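Local coordinates for protein putative ADP-Ribosyltransferase Scabin (Streptomyces scabiei 87.22, PDB 5EWY) that probably acts as a DNA-targeting mono-ADP-ribosyltransferase toxin, using NAD+ as the donor of the ADP-ribose group, at residues 73-78 and 159-164. Sequence-based numbering, arbitrary orientation.
With 5TQ (4-(8-fluoranyl-6-oxidanylidene-1,3,4,5-tetrahydrobenzo[c][1,6]naphthyridin-2-yl)butanoic acid), chain B.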
ATOM      1  N   GLY A  73      -0.459   2.033  11.594  1.00 18.27           N
ATOM      2  CA  GLY A  73      -0.515   3.423  11.234  1.00 16.47           C
ATOM      3  C   GLY A  73      -0.965   3.596   9.800  1.00 14.45           C
ATOM      4  O   GLY A  73      -0.995   2.655   9.005  1.00 16.62           O
ATOM      5  N   THR A  74      -1.336   4.829   9.481  1.00 16.01           N
ATOM      6  CA  THR A  74      -1.725   5.174   8.128  1.00 14.47           C
ATOM      7  C   THR A  74      -0.553   4.925   7.183  1.00 13.70           C
ATOM      8  O   THR A  74       0.594   5.256   7.502  1.00 15.35           O
ATOM      9  CB  THR A  74      -2.116   6.641   8.060  1.00 13.60           C
ATOM     10  OG1 THR A  74      -3.141   6.909   9.014  1.00 16.56           O
ATOM     11  CG2 THR A  74      -2.635   7.018   6.664  1.00 16.81           C
ATOM     12  N   LEU A  75      -0.857   4.298   6.047  1.00 13.27           N
ATOM     13  CA  LEU A  75       0.063   4.101   4.941  1.00 13.33           C
ATOM     14  C   LEU A  75      -0.434   4.925   3.765  1.00 13.61           C
ATOM     15  O   LEU A  75      -1.558   5.434   3.763  1.00 13.59           O
ATOM     16  CB  LEU A  75       0.162   2.621   4.564  1.00 14.91           C
ATOM     17  CG  LEU A  75       0.643   1.663   5.662  1.00 15.44           C
ATOM     18  CD1 LEU A  75       0.542   0.220   5.187  1.00 16.48           C
ATOM     19  CD2 LEU A  75       2.039   1.973   6.125  1.00 15.73           C
ATOM     20  N   TYR A  76       0.419   5.022   2.751  1.00 14.30           N
ATOM     21  CA  TYR A  76       0.141   5.896   1.623  1.00 14.57           C
ATOM     22  C   TYR A  76       0.470   5.192   0.320  1.00 14.32           C
ATOM     23  O   TYR A  76       1.309   4.301   0.273  1.00 14.82           O
ATOM     24  CB  TYR A  76       0.921   7.238   1.720  1.00 14.67           C
ATOM     25  CG  TYR A  76       0.784   7.823   3.095  1.00 14.04           C
ATOM     26  CD1 TYR A  76       1.651   7.446   4.112  1.00 13.97           C
ATOM     27  CD2 TYR A  76      -0.239   8.688   3.392  1.00 14.41           C
ATOM     28  CE1 TYR A  76       1.475   7.923   5.409  1.00 14.65           C
ATOM     29  CE2 TYR A  76      -0.412   9.176   4.688  1.00 15.00           C
ATOM     30  CZ  TYR A  76       0.475   8.798   5.639  1.00 14.48           C
ATOM     31  OH  TYR A  76       0.276   9.258   6.922  1.00 18.05           O
ATOM     32  N   ARG A  77      -0.234   5.591  -0.726  1.00 15.57           N
ATOM     33  CA  ARG A  77       0.079   5.116  -2.065  1.00 14.35           C
ATOM     34  C   ARG A  77      -0.147   6.250  -3.054  1.00 13.59           C
ATOM     35  O   ARG A  77      -1.270   6.764  -3.152  1.00 15.73           O
ATOM     36  CB  ARG A  77      -0.783   3.910  -2.444  1.00 13.99           C
ATOM     37  CG  ARG A  77      -0.520   3.472  -3.878  1.00 15.72           C
ATOM     38  CD  ARG A  77      -1.253   2.183  -4.240  1.00 15.93           C
ATOM     39  NE  ARG A  77      -1.230   1.992  -5.696  1.00 16.69           N
ATOM     40  CZ  ARG A  77      -0.233   1.457  -6.387  1.00 16.73           C
ATOM     41  NH1 ARG A  77      -0.323   1.382  -7.710  1.00 19.61           N
ATOM     42  NH2 ARG A  77       0.839   0.957  -5.794  1.00 17.95           N
ATOM     43  N   SER A  78       0.910   6.608  -3.794  1.00 16.66           N
ATOM     44  CA  SER A  78       0.814   7.503  -4.943  1.00 16.14           C
ATOM     45  C   SER A  78       0.280   6.678  -6.112  1.00 16.72           C
ATOM     46  O   SER A  78       0.788   5.594  -6.377  1.00 19.07           O
ATOM     47  CB  SER A  78       2.228   8.037  -5.242  1.00 20.86           C
ATOM     48  OG  SER A  78       2.196   8.858  -6.379  1.00 31.79           O
ATOM     49  N   VAL A 159      10.647   3.006   1.913  1.00 18.28           N
ATOM     50  CA  VAL A 159      10.023   2.445   3.113  1.00 17.29           C
ATOM     51  C   VAL A 159       8.677   1.798   2.778  1.00 18.15           C
ATOM     52  O   VAL A 159       7.611   2.145   3.321  1.00 16.83           O
ATOM     53  CB  VAL A 159       9.995   3.433   4.296  1.00 16.78           C
ATOM     54  CG1 VAL A 159      11.398   3.747   4.751  1.00 19.16           C
ATOM     55  CG2 VAL A 159       9.231   4.705   3.963  1.00 16.81           C
ATOM     56  N   GLU A 160       8.747   0.803   1.906  1.00 17.74           N
ATOM     57  CA  GLU A 160       7.599   0.204   1.245  1.00 16.01           C
ATOM     58  C   GLU A 160       6.972  -0.882   2.108  1.00 16.63           C
ATOM     59  O   GLU A 160       7.659  -1.620   2.823  1.00 18.74           O
ATOM     60  CB  GLU A 160       8.038  -0.393  -0.095  1.00 17.71           C
ATOM     61  CG  GLU A 160       6.906  -0.969  -0.890  1.00 20.39           C
ATOM     62  CD  GLU A 160       7.322  -1.499  -2.229  1.00 28.41           C
ATOM     63  OE1 GLU A 160       8.465  -1.220  -2.646  1.00 24.77           O
ATOM     64  OE2 GLU A 160       6.485  -2.193  -2.847  1.00 29.24           O
ATOM     65  N   VAL A 161       5.657  -0.985   1.993  1.00 17.67           N
ATOM     66  CA  VAL A 161       4.872  -2.101   2.503  1.00 16.97           C
ATOM     67  C   VAL A 161       4.108  -2.659   1.304  1.00 17.64           C
ATOM     68  O   VAL A 161       3.342  -1.937   0.640  1.00 18.29           O
ATOM     69  CB  VAL A 161       3.919  -1.669   3.632  1.00 16.68           C
ATOM     70  CG1 VAL A 161       3.048  -2.848   4.096  1.00 18.93           C
ATOM     71  CG2 VAL A 161       4.693  -1.076   4.820  1.00 17.23           C
ATOM     72  N   ALA A 162       4.321  -3.940   1.015  1.00 18.44           N
ATOM     73  CA  ALA A 162       3.738  -4.579  -0.159  1.00 18.84           C
ATOM     74  C   ALA A 162       2.556  -5.447   0.251  1.00 19.28           C
ATOM     75  O   ALA A 162       2.711  -6.377   1.056  1.00 21.42           O
ATOM     76  CB  ALA A 162       4.777  -5.448  -0.852  1.00 20.71           C
ATOM     77  N   PHE A 163       1.382  -5.168  -0.317  1.00 18.84           N
ATOM     78  CA  PHE A 163       0.167  -5.883   0.051  1.00 19.51           C
ATOM     79  C   PHE A 163      -0.106  -7.019  -0.924  1.00 20.46           C
ATOM     80  O   PHE A 163      -0.530  -6.765  -2.065  1.00 20.48           O
ATOM     81  CB  PHE A 163      -1.035  -4.938   0.137  1.00 19.43           C
ATOM     82  CG  PHE A 163      -1.079  -4.206   1.435  1.00 18.23           C
ATOM     83  CD1 PHE A 163      -1.724  -4.751   2.532  1.00 18.63           C
ATOM     84  CD2 PHE A 163      -0.377  -3.018   1.597  1.00 18.33           C
ATOM     85  CE1 PHE A 163      -1.711  -4.105   3.753  1.00 18.64           C
ATOM     86  CE2 PHE A 163      -0.347  -2.369   2.811  1.00 17.41           C
ATOM     87  CZ  PHE A 163      -1.008  -2.907   3.896  1.00 17.64           C
ATOM     88  N   PRO A 164       0.139  -8.277  -0.556  1.00 20.61           N
ATOM     89  CA  PRO A 164      -0.169  -9.385  -1.477  1.00 21.56           C
ATOM     90  C   PRO A 164      -1.672  -9.533  -1.640  1.00 26.57           C
ATOM     91  O   PRO A 164      -2.410  -9.618  -0.653  1.00 24.91           O
ATOM     92  CB  PRO A 164       0.447 -10.613  -0.796  1.00 22.83           C
ATOM     93  CG  PRO A 164       1.270 -10.083   0.355  1.00 22.25           C
ATOM     94  CD  PRO A 164       0.641  -8.766   0.735  1.00 22.34           C
TER
HETATM   95  N12 5TQ B 301       4.369   2.152  -8.903  1.00 27.46           N
HETATM   96  C13 5TQ B 301       3.355   3.006  -9.043  1.00 35.37           C
HETATM   97  C15 5TQ B 301       4.898   1.410 -10.092  1.00 29.38           C
HETATM   98  C17 5TQ B 301       3.183  -0.267 -10.939  1.00 39.96           C
HETATM   99  C01 5TQ B 301       5.300   3.223  -2.923  1.00 19.58           C
HETATM  100  C02 5TQ B 301       6.396   2.394  -2.734  1.00 19.63           C
HETATM  101  C03 5TQ B 301       6.926   1.655  -3.787  1.00 21.12           C
HETATM  102  C04 5TQ B 301       6.336   1.732  -5.042  1.00 22.44           C
HETATM  103  C05 5TQ B 301       5.235   2.581  -5.268  1.00 20.36           C
HETATM  104  C06 5TQ B 301       4.714   3.313  -4.187  1.00 19.35           C
HETATM  105  C07 5TQ B 301       3.584   4.208  -4.406  1.00 19.41           C
HETATM  106  C08 5TQ B 301       4.605   2.686  -6.563  1.00 20.85           C
HETATM  107  C09 5TQ B 301       3.497   3.572  -6.680  1.00 23.81           C
HETATM  108  N10 5TQ B 301       3.016   4.273  -5.625  1.00 18.61           N
HETATM  109  C11 5TQ B 301       5.015   2.013  -7.722  1.00 25.78           C
HETATM  110  C14 5TQ B 301       2.859   3.686  -7.980  1.00 22.58           C
HETATM  111  C16 5TQ B 301       3.891   1.052 -11.177  1.00 39.05           C
HETATM  112  C18 5TQ B 301       1.968  -0.088 -10.052  1.00 44.55           C
HETATM  113  O19 5TQ B 301       3.109   4.884  -3.456  1.00 17.62           O
HETATM  114  F20 5TQ B 301       6.956   2.321  -1.525  1.00 21.50           F
HETATM  115  O21 5TQ B 301       0.888  -0.653 -10.371  1.00 32.28           O
HETATM  116  O22 5TQ B 301       2.051   0.616  -9.030  1.00 26.11           O
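Leu75 reaches across to Val161 and Phe163 with one methyl, CD1, bridging two antiparallel sheets: strand 75-79 is an edge strand of the four-stranded one, and 160-164 the middle strand of the three-stranded one. CG stands anti to the carbonyl carbon (chi1 -60°) and CD1 anti to CA (chi2 174°), an extended chain that delivers the methyl to the other strand. CD1 lies 3.6 Å from Phe163 CE2, close to the plane of the ring, so the methyl meets its edge rather than a face. On the same methyl, Val161 CG1 closes to 4.1 Å. Leucine suits this place because it is long enough to span strands whose nearest CA atoms, of Leu75 and Val161, are 8.2 Å apart, and its apolar tip matches the buried valine and phenylalanine. Thr118, on strand 115-119, touches both Leu75 and Phe163.

The same strands hold the inhibitor. Ser78 hydrogen-bonds the lactam with its backbone: N donates to ligand O19 at 2.8 Å, and ligand N10 donates to Ser78 O at 2.7 Å. Arg77 runs extended from CG to NE, which carries NH1 to the carboxylate O22 (2.8 Å, 165° at the hydrogen), while ligand C14 lies over one guanidinium face. A salt bridge from NE to Asp79 and a bond from NH2 to Ser117 O help fix that flat group. Glu160 brings CB to 3.3 Å from the fluorine F20, and its OE2 is bonded to Ser117 OG.

Arg77, Ser117 in the Ser-Thr-Thr run of strand 115-119, and Glu160, two residues after Gln158, probably correspond to the Arg, STS and Q/E-X-E elements of R-S-E ADP-ribosyltransferases; the paired lactam bonds are consistent with mimicry of the nicotinamide amide of NAD+.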